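Side-chain contacts in bartonella effector protein (Bep) substrate of VirB T4SS (Bartonella rochalimae ATCC BAA-1498, PDB 4YK1), which probably transfers AMP to target proteins through its Fic domain, the chain here being the BID domain of this VirB type IV secretion substrate: residues E26-D31 and H61-P66; K40-S45 and N51-E56; G88-Y93 and Q97-S102. All coordinates share one frame; numbering follows the deposited sequence.

How the contacts relate
The three contacts are spread along the elongated helical bundle of the BID domain. Contact 1, near the middle, joins helix 21-30 to helix 56-64. Contact 2 is nested within the loop that contact 1 closes and folds 51-56 back on helix 32-49; the centres of these two contacts are about 16 Å apart. Contact 3 follows later in the chain, its centre about 19 Å from that of contact 2 and about 34 Å from that of contact 1. Helix 97-140 begins in contact 3 and runs on past contacts 2 and 1. Contacts 1 and 2 thus pack the short helices and their connection within the bundle, while contact 3 holds a distal hairpin, probably part of the hook, about 29 Å from the chain's centre.

Contact 1. Residues E26-D31 and H61-P66; sequences EKIEND and HINANP
In the helical bundle of the BID domain, I28 of helix 21-30 meets N63 of helix 56-64 at a buried contact where an aliphatic side chain lies against an amide. The two side chains run antiparallel past one another. A chi1 of -75° puts N63 CG near its own backbone N, and the small chi2 of -12° sets the turn of the amide so that the methyl CG2 of I28 lies over it, 3.5 Å from N63 OD1 and 3.8 Å from N63 CG. The other branch reaches past the amide to the backbone, where I28 CD1 is 3.4 Å from N63 O. Both branches of I28 therefore touch the same residue, and the CA atoms of I28 and N63 are 7.1 Å apart, the nearest pair across the segments.

The polar atoms of the amide have other partners. N63 ND2 donates to a water at 2.9 Å, and the same water donates to E29 OE2 at 3.1 Å. E29 reaches it with a chain extended at chi2 (178°); its CG comes only within 4.4 Å of N63 ND2, so the polar link between these side chains runs through the water. The long helix 97-140 ties N63 into the bundle: N63 OD1 is hydrogen-bonded to Y116 OH, N63 O accepts from R124 NH1, and the N63 side chain also touches V120. Both polar atoms of the buried amide thus have hydrogen-bond partners, one in the protein and one in the water. Helix 56-64 ends just beyond, where N65 leaves helical geometry after its backbone N bonds to H61 O at 2.7 Å.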
loop_
_atom_site.group_PDB
_atom_site.type_symbol
_atom_site.label_atom_id
_atom_site.label_comp_id
_atom_site.label_asym_id
_atom_site.label_seq_id
_atom_site.Cartn_x
_atom_site.Cartn_y
_atom_site.Cartn_z
ATOM N N GLU A 26 6.755 10.312 0.653
ATOM C CA GLU A 26 7.419 10.640 -0.602
ATOM C C GLU A 26 8.272 9.464 -1.074
ATOM O O GLU A 26 8.272 9.127 -2.261
ATOM C CB GLU A 26 8.275 11.904 -0.450
ATOM N N LYS A 27 8.986 8.836 -0.142
ATOM C CA LYS A 27 9.804 7.669 -0.466
ATOM C C LYS A 27 8.953 6.486 -0.917
ATOM O O LYS A 27 9.335 5.746 -1.830
ATOM C CB LYS A 27 10.648 7.248 0.734
ATOM C CG LYS A 27 11.606 6.089 0.449
ATOM C CD LYS A 27 12.957 6.598 -0.044
ATOM C CE LYS A 27 13.986 5.476 -0.105
ATOM N NZ LYS A 27 15.331 5.981 -0.508
ATOM N N ILE A 28 7.811 6.286 -0.267
ATOM C CA ILE A 28 6.915 5.200 -0.669
ATOM C C ILE A 28 6.458 5.433 -2.100
ATOM O O ILE A 28 6.616 4.570 -2.964
ATOM C CB ILE A 28 5.717 5.075 0.282
ATOM C CG1 ILE A 28 6.193 4.598 1.653
ATOM C CG2 ILE A 28 4.651 4.114 -0.302
ATOM C CD1 ILE A 28 5.159 4.694 2.739
ATOM N N GLU A 29 5.920 6.620 -2.352
ATOM C CA GLU A 29 5.329 6.935 -3.650
ATOM C C GLU A 29 6.339 6.897 -4.793
ATOM O O GLU A 29 5.971 6.656 -5.939
ATOM C CB GLU A 29 4.664 8.312 -3.611
ATOM C CG GLU A 29 3.392 8.364 -2.782
ATOM C CD GLU A 29 2.795 9.762 -2.736
ATOM O OE1 GLU A 29 3.359 10.674 -3.375
ATOM O OE2 GLU A 29 1.767 9.950 -2.055
ATOM N N ASN A 30 7.610 7.132 -4.497
ATOM C CA ASN A 30 8.608 7.146 -5.554
ATOM C C ASN A 30 9.276 5.790 -5.735
ATOM O O ASN A 30 10.094 5.620 -6.636
ATOM C CB ASN A 30 9.664 8.224 -5.284
ATOM C CG ASN A 30 9.074 9.627 -5.276
ATOM O OD1 ASN A 30 8.530 10.092 -6.279
ATOM N ND2 ASN A 30 9.185 10.310 -4.144
ATOM N N ASP A 31 8.931 4.817 -4.895
ATOM C CA ASP A 31 9.533 3.493 -5.031
ATOM C C ASP A 31 9.023 2.816 -6.299
ATOM O O ASP A 31 7.824 2.811 -6.574
ATOM C CB ASP A 31 9.247 2.620 -3.808
ATOM C CG ASP A 31 9.853 1.236 -3.934
ATOM O OD1 ASP A 31 9.216 0.362 -4.563
ATOM O OD2 ASP A 31 10.971 1.017 -3.424
ATOM N N HIS A 61 -4.272 5.296 3.029
ATOM C CA HIS A 61 -4.256 4.802 4.405
ATOM C C HIS A 61 -3.237 3.677 4.591
ATOM O O HIS A 61 -2.582 3.584 5.626
ATOM C CB HIS A 61 -5.642 4.316 4.814
ATOM N N ILE A 62 -3.108 2.815 3.592
ATOM C CA ILE A 62 -2.127 1.743 3.660
ATOM C C ILE A 62 -0.709 2.322 3.656
ATOM O O ILE A 62 0.169 1.834 4.371
ATOM C CB ILE A 62 -2.331 0.758 2.518
ATOM C CG1 ILE A 62 -3.644 -0.005 2.732
ATOM C CG2 ILE A 62 -1.174 -0.213 2.425
ATOM C CD1 ILE A 62 -4.150 -0.674 1.483
ATOM N N ASN A 63 -0.484 3.368 2.866
ATOM C CA ASN A 63 0.841 4.002 2.836
ATOM C C ASN A 63 1.193 4.511 4.218
ATOM O O ASN A 63 2.365 4.518 4.606
ATOM C CB ASN A 63 0.894 5.155 1.837
ATOM C CG ASN A 63 0.959 4.677 0.407
ATOM O OD1 ASN A 63 1.192 3.490 0.142
ATOM N ND2 ASN A 63 0.771 5.596 -0.529
ATOM N N ALA A 64 0.180 4.950 4.961
ATOM C CA ALA A 64 0.419 5.445 6.310
ATOM C C ALA A 64 0.400 4.302 7.327
ATOM O O ALA A 64 1.073 4.373 8.352
ATOM C CB ALA A 64 -0.604 6.509 6.678
ATOM N N ASN A 65 -0.353 3.246 7.032
ATOM C CA ASN A 65 -0.520 2.141 7.967
ATOM C C ASN A 65 -0.720 0.824 7.233
ATOM O O ASN A 65 -1.853 0.391 6.997
ATOM C CB ASN A 65 -1.698 2.400 8.912
ATOM C CG ASN A 65 -1.926 1.251 9.888
ATOM O OD1 ASN A 65 -1.025 0.445 10.132
ATOM N ND2 ASN A 65 -3.129 1.175 10.454
ATOM N N PRO A 66 0.392 0.159 6.895
ATOM C CA PRO A 66 0.407 -1.061 6.082
ATOM C C PRO A 66 -0.473 -2.165 6.647
ATOM O O PRO A 66 -0.996 -2.971 5.877
ATOM C CB PRO A 66 1.879 -1.482 6.106
ATOM C CG PRO A 66 2.631 -0.260 6.453
ATOM C CD PRO A 66 1.741 0.557 7.328
HETATM O O HOH W 1 -0.013 8.311 -0.077
#

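Contact 2. Residues K40-S45 and N51-E56; sequences KIRALS and NPEILE
The backbones of R42 and P52 pass with their CA atoms 4.5 Å apart, close enough for a CA-H...O contact from P52 to R42 O, and beside them N51 N makes a weak hydrogen bond to S45 O at 3.4 Å. S45 points into the loop: its CB lies 3.3 Å from N51 O, and I54 CG2 and L55 CD1 both approach its OG, at 4.0 and 4.1 Å. With OG turned beside its own backbone N (chi1 -67°), the hydroxyl donates back to I41 O at 2.8 Å, from the opposite face of that carbonyl to S45 N. The same OG accepts from a water that also donates to P52 O, at 2.7 Å, and accepts from L55 N, so one molecule joins the helix to two loop residues. Farther out, E53 bends at chi2 and brings OE2 to 3.6 Å from R42 NE, a long salt bridge, with the guanidinium and carboxylate planes 44° apart. I41 CG2 and L55 CD1 add a distant apolar touch. N51 OD1 accepts from E53 N in an Asx turn, and successive type I turns lead to L55 at the N-cap of helix 56-64: a connection between consecutive helices, folded back on helix 32-49.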
loop_
_atom_site.group_PDB
_atom_site.type_symbol
_atom_site.label_atom_id
_atom_site.label_comp_id
_atom_site.label_asym_id
_atom_site.label_seq_id
_atom_site.Cartn_x
_atom_site.Cartn_y
_atom_site.Cartn_z
ATOM N N LYS A 40 -0.870 -1.985 -11.297
ATOM C CA LYS A 40 -1.629 -3.234 -11.363
ATOM C C LYS A 40 -2.949 -3.135 -10.603
ATOM O O LYS A 40 -3.986 -3.626 -11.062
ATOM C CB LYS A 40 -0.808 -4.404 -10.802
ATOM N N ILE A 41 -2.902 -2.523 -9.425
ATOM C CA ILE A 41 -4.089 -2.346 -8.607
ATOM C C ILE A 41 -5.121 -1.482 -9.349
ATOM O O ILE A 41 -6.317 -1.779 -9.347
ATOM C CB ILE A 41 -3.723 -1.745 -7.255
ATOM C CG1 ILE A 41 -3.106 -2.815 -6.364
ATOM C CG2 ILE A 41 -4.966 -1.148 -6.587
ATOM C CD1 ILE A 41 -2.323 -2.260 -5.183
ATOM N N ARG A 42 -4.653 -0.427 -10.005
ATOM C CA ARG A 42 -5.546 0.421 -10.788
ATOM C C ARG A 42 -6.156 -0.332 -11.970
ATOM O O ARG A 42 -7.336 -0.177 -12.266
ATOM C CB ARG A 42 -4.808 1.656 -11.317
ATOM C CG ARG A 42 -4.347 2.631 -10.261
ATOM C CD ARG A 42 -3.920 3.934 -10.937
ATOM N NE ARG A 42 -3.015 4.742 -10.130
ATOM C CZ ARG A 42 -1.729 4.959 -10.415
ATOM N NH1 ARG A 42 -1.161 4.432 -11.500
ATOM N NH2 ARG A 42 -1.006 5.717 -9.609
ATOM N N ALA A 43 -5.346 -1.129 -12.663
ATOM C CA ALA A 43 -5.841 -1.869 -13.827
ATOM C C ALA A 43 -6.841 -2.959 -13.416
ATOM O O ALA A 43 -7.875 -3.162 -14.068
ATOM C CB ALA A 43 -4.673 -2.471 -14.607
ATOM N N LEU A 44 -6.526 -3.675 -12.341
ATOM C CA LEU A 44 -7.469 -4.624 -11.765
ATOM C C LEU A 44 -8.759 -3.929 -11.350
ATOM O O LEU A 44 -9.846 -4.401 -11.670
ATOM C CB LEU A 44 -6.848 -5.337 -10.560
ATOM C CG LEU A 44 -5.866 -6.436 -10.967
ATOM C CD1 LEU A 44 -4.993 -6.856 -9.765
ATOM C CD2 LEU A 44 -6.655 -7.620 -11.523
ATOM N N SER A 45 -8.633 -2.810 -10.640
ATOM C CA SER A 45 -9.808 -2.049 -10.199
ATOM C C SER A 45 -10.689 -1.634 -11.372
ATOM O O SER A 45 -11.915 -1.640 -11.270
ATOM C CB SER A 45 -9.384 -0.807 -9.397
ATOM O OG SER A 45 -8.779 -1.193 -8.164
ATOM N N ASN A 51 -13.684 1.129 -12.261
ATOM C CA ASN A 51 -13.203 2.361 -11.675
ATOM C C ASN A 51 -11.787 2.184 -11.147
ATOM O O ASN A 51 -11.582 1.588 -10.089
ATOM C CB ASN A 51 -14.150 2.822 -10.565
ATOM C CG ASN A 51 -13.686 4.101 -9.906
ATOM O OD1 ASN A 51 -12.718 4.713 -10.343
ATOM N ND2 ASN A 51 -14.388 4.522 -8.861
ATOM N N PRO A 52 -10.808 2.731 -11.879
ATOM C CA PRO A 52 -9.384 2.620 -11.543
ATOM C C PRO A 52 -9.062 3.175 -10.157
ATOM O O PRO A 52 -8.125 2.699 -9.523
ATOM C CB PRO A 52 -8.685 3.467 -12.625
ATOM C CG PRO A 52 -9.717 3.746 -13.666
ATOM C CD PRO A 52 -11.052 3.642 -13.015
ATOM N N GLU A 53 -9.828 4.158 -9.686
ATOM C CA GLU A 53 -9.464 4.828 -8.433
ATOM C C GLU A 53 -10.358 4.447 -7.241
ATOM O O GLU A 53 -10.331 5.104 -6.198
ATOM C CB GLU A 53 -9.475 6.353 -8.629
ATOM C CG GLU A 53 -8.468 6.878 -9.680
ATOM C CD GLU A 53 -7.023 6.397 -9.462
ATOM O OE1 GLU A 53 -6.558 6.345 -8.300
ATOM O OE2 GLU A 53 -6.343 6.076 -10.467
ATOM N N ILE A 54 -11.118 3.367 -7.376
ATOM C CA ILE A 54 -12.066 2.982 -6.334
ATOM C C ILE A 54 -11.359 2.742 -4.987
ATOM O O ILE A 54 -11.935 2.988 -3.936
ATOM C CB ILE A 54 -12.907 1.745 -6.780
ATOM C CG1 ILE A 54 -14.182 1.628 -5.943
ATOM C CG2 ILE A 54 -12.084 0.435 -6.724
ATOM C CD1 ILE A 54 -15.248 0.744 -6.598
ATOM N N LEU A 55 -10.106 2.299 -5.011
ATOM C CA LEU A 55 -9.359 2.089 -3.766
ATOM C C LEU A 55 -8.351 3.211 -3.473
ATOM O O LEU A 55 -7.430 3.032 -2.668
ATOM C CB LEU A 55 -8.606 0.755 -3.809
ATOM C CG LEU A 55 -9.442 -0.515 -4.038
ATOM C CD1 LEU A 55 -8.515 -1.715 -4.083
ATOM C CD2 LEU A 55 -10.482 -0.703 -2.937
ATOM N N GLU A 56 -8.520 4.359 -4.113
ATOM C CA GLU A 56 -7.538 5.440 -3.970
ATOM C C GLU A 56 -7.379 5.874 -2.509
ATOM O O GLU A 56 -6.272 6.047 -2.021
ATOM C CB GLU A 56 -7.939 6.630 -4.831
ATOM C CG GLU A 56 -7.365 7.946 -4.360
ATOM C CD GLU A 56 -7.917 9.108 -5.154
ATOM O OE1 GLU A 56 -9.034 9.568 -4.831
ATOM O OE2 GLU A 56 -7.239 9.546 -6.107
HETATM O O HOH W 2 -8.192 1.444 -7.142
#

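Contact 3. Residues G88-Y93 and Q97-S102; sequences GRKIGY and QKYKIS
The ring of Y99 has the aliphatic chain of K90 over one face and the carbonyl oxygen G88 O at its edge, in plane. K90 CD stands 3.9 Å from the ring centroid and 22° off the normal, a CH-pi contact displaced toward the rim near Y99 CZ. The lysine crosses the ring obliquely: K90 CB is 3.8 Å from Y99 CD2, and the extended chain carries NZ along the ring to 3.9 Å from Y99 OH. At the edge, G88 O comes to 3.3 Å from Y99 CD2. The tyrosine reaches this position with CG trans to its backbone nitrogen (chi1 -169°), which swings the ring from the helix toward the strand.

At the backbone end of the tyrosine, G88 passes close to the helix, its CA 4.1 Å from Y99 CA. K98 lies alongside with its methylenes stretched out, CG being 3.8 Å from G88 CA. R89 O adds an oblique approach to Y99, 3.6 Å from its CB.

S96 ties the two segments together, its OG hydrogen-bonded to both R89 O and Y99 N, while S102 OG bonds to K87 O and L86 touches Y99. Strand 90-91 pairs antiparallel with strand 94-95, and this small hairpin leads straight into helix 97-140, whose first turns it folds against; it probably belongs to the hook that tops the four-helix bundle.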
loop_
_atom_site.group_PDB
_atom_site.type_symbol
_atom_site.label_atom_id
_atom_site.label_comp_id
_atom_site.label_asym_id
_atom_site.label_seq_id
_atom_site.Cartn_x
_atom_site.Cartn_y
_atom_site.Cartn_z
ATOM N N GLY A 88 -19.839 -6.951 -15.458
ATOM C CA GLY A 88 -20.380 -8.167 -16.047
ATOM C C GLY A 88 -21.827 -8.371 -15.649
ATOM O O GLY A 88 -22.241 -7.986 -14.564
ATOM N N ARG A 89 -22.615 -8.976 -16.526
ATOM C CA ARG A 89 -24.035 -9.109 -16.240
ATOM C C ARG A 89 -24.353 -10.318 -15.376
ATOM O O ARG A 89 -23.690 -11.362 -15.414
ATOM C CB ARG A 89 -24.827 -9.165 -17.543
ATOM C CG ARG A 89 -24.708 -7.877 -18.345
ATOM C CD ARG A 89 -25.324 -8.022 -19.727
ATOM N NE ARG A 89 -26.770 -8.262 -19.698
ATOM C CZ ARG A 89 -27.358 -9.369 -20.155
ATOM N NH1 ARG A 89 -26.633 -10.372 -20.644
ATOM N NH2 ARG A 89 -28.677 -9.487 -20.109
ATOM N N LYS A 90 -25.414 -10.160 -14.608
ATOM C CA LYS A 90 -25.844 -11.142 -13.647
ATOM C C LYS A 90 -27.356 -10.933 -13.471
ATOM O O LYS A 90 -27.813 -9.796 -13.339
ATOM C CB LYS A 90 -25.072 -10.951 -12.340
ATOM C CG LYS A 90 -25.529 -11.783 -11.171
ATOM C CD LYS A 90 -24.865 -11.289 -9.891
ATOM C CE LYS A 90 -25.613 -11.782 -8.657
ATOM N NZ LYS A 90 -25.047 -11.205 -7.403
ATOM N N ILE A 91 -28.138 -12.006 -13.514
ATOM C CA ILE A 91 -29.575 -11.889 -13.271
ATOM C C ILE A 91 -29.964 -12.927 -12.231
ATOM O O ILE A 91 -29.839 -14.134 -12.458
ATOM C CB ILE A 91 -30.382 -12.031 -14.567
ATOM C CG1 ILE A 91 -29.965 -10.945 -15.576
ATOM C CG2 ILE A 91 -31.895 -11.993 -14.281
ATOM C CD1 ILE A 91 -30.650 -11.068 -16.943
ATOM N N GLY A 92 -30.425 -12.452 -11.077
ATOM C CA GLY A 92 -30.673 -13.337 -9.956
ATOM C C GLY A 92 -29.386 -14.048 -9.585
ATOM O O GLY A 92 -28.347 -13.411 -9.421
ATOM N N TYR A 93 -29.442 -15.372 -9.492
ATOM C CA TYR A 93 -28.258 -16.153 -9.162
ATOM C C TYR A 93 -27.397 -16.435 -10.400
ATOM O O TYR A 93 -26.276 -16.925 -10.281
ATOM C CB TYR A 93 -28.659 -17.476 -8.505
ATOM C CG TYR A 93 -29.327 -17.342 -7.149
ATOM C CD1 TYR A 93 -28.861 -16.436 -6.203
ATOM C CD2 TYR A 93 -30.426 -18.129 -6.818
ATOM C CE1 TYR A 93 -29.472 -16.320 -4.962
ATOM C CE2 TYR A 93 -31.044 -18.022 -5.581
ATOM C CZ TYR A 93 -30.565 -17.116 -4.659
ATOM O OH TYR A 93 -31.181 -17.013 -3.432
ATOM N N GLN A 97 -20.259 -15.160 -17.745
ATOM C CA GLN A 97 -18.855 -15.507 -17.678
ATOM C C GLN A 97 -18.034 -14.281 -17.290
ATOM O O GLN A 97 -17.093 -14.377 -16.514
ATOM C CB GLN A 97 -18.383 -16.068 -19.034
ATOM C CG GLN A 97 -17.175 -16.976 -18.932
ATOM C CD GLN A 97 -17.399 -18.119 -17.953
ATOM O OE1 GLN A 97 -18.458 -18.753 -17.947
ATOM N NE2 GLN A 97 -16.407 -18.373 -17.108
ATOM N N LYS A 98 -18.396 -13.127 -17.839
ATOM C CA LYS A 98 -17.694 -11.883 -17.539
ATOM C C LYS A 98 -17.754 -11.553 -16.053
ATOM O O LYS A 98 -16.753 -11.126 -15.462
ATOM C CB LYS A 98 -18.282 -10.737 -18.362
ATOM C CG LYS A 98 -17.516 -9.433 -18.267
ATOM C CD LYS A 98 -18.054 -8.444 -19.292
ATOM C CE LYS A 98 -17.631 -7.009 -19.002
ATOM N NZ LYS A 98 -18.379 -6.045 -19.884
ATOM N N TYR A 99 -18.926 -11.752 -15.456
ATOM C CA TYR A 99 -19.115 -11.516 -14.024
ATOM C C TYR A 99 -18.224 -12.462 -13.220
ATOM O O TYR A 99 -17.565 -12.053 -12.261
ATOM C CB TYR A 99 -20.586 -11.701 -13.614
ATOM C CG TYR A 99 -20.867 -11.203 -12.203
ATOM C CD1 TYR A 99 -20.576 -11.995 -11.088
ATOM C CD2 TYR A 99 -21.408 -9.938 -11.989
ATOM C CE1 TYR A 99 -20.807 -11.542 -9.777
ATOM C CE2 TYR A 99 -21.660 -9.476 -10.698
ATOM C CZ TYR A 99 -21.355 -10.275 -9.599
ATOM O OH TYR A 99 -21.590 -9.788 -8.338
ATOM N N LYS A 100 -18.196 -13.730 -13.613
ATOM C CA LYS A 100 -17.340 -14.703 -12.927
ATOM C C LYS A 100 -15.859 -14.352 -13.054
ATOM O O LYS A 100 -15.081 -14.602 -12.134
ATOM C CB LYS A 100 -17.603 -16.119 -13.461
ATOM C CG LYS A 100 -19.024 -16.641 -13.173
ATOM C CD LYS A 100 -19.079 -18.159 -13.390
ATOM C CE LYS A 100 -20.496 -18.690 -13.481
ATOM N NZ LYS A 100 -21.058 -18.597 -14.860
ATOM N N ILE A 101 -15.476 -13.746 -14.175
ATOM C CA ILE A 101 -14.092 -13.326 -14.378
ATOM C C ILE A 101 -13.767 -12.148 -13.460
ATOM O O ILE A 101 -12.657 -12.055 -12.937
ATOM C CB ILE A 101 -13.833 -12.985 -15.865
ATOM C CG1 ILE A 101 -13.790 -14.270 -16.689
ATOM C CG2 ILE A 101 -12.505 -12.219 -16.053
ATOM C CD1 ILE A 101 -13.881 -14.040 -18.202
ATOM N N SER A 102 -14.724 -11.244 -13.267
ATOM C CA SER A 102 -14.555 -10.169 -12.284
ATOM C C SER A 102 -14.335 -10.754 -10.880
ATOM O O SER A 102 -13.487 -10.270 -10.132
ATOM C CB SER A 102 -15.766 -9.218 -12.271
ATOM O OG SER A 102 -15.850 -8.458 -13.471
#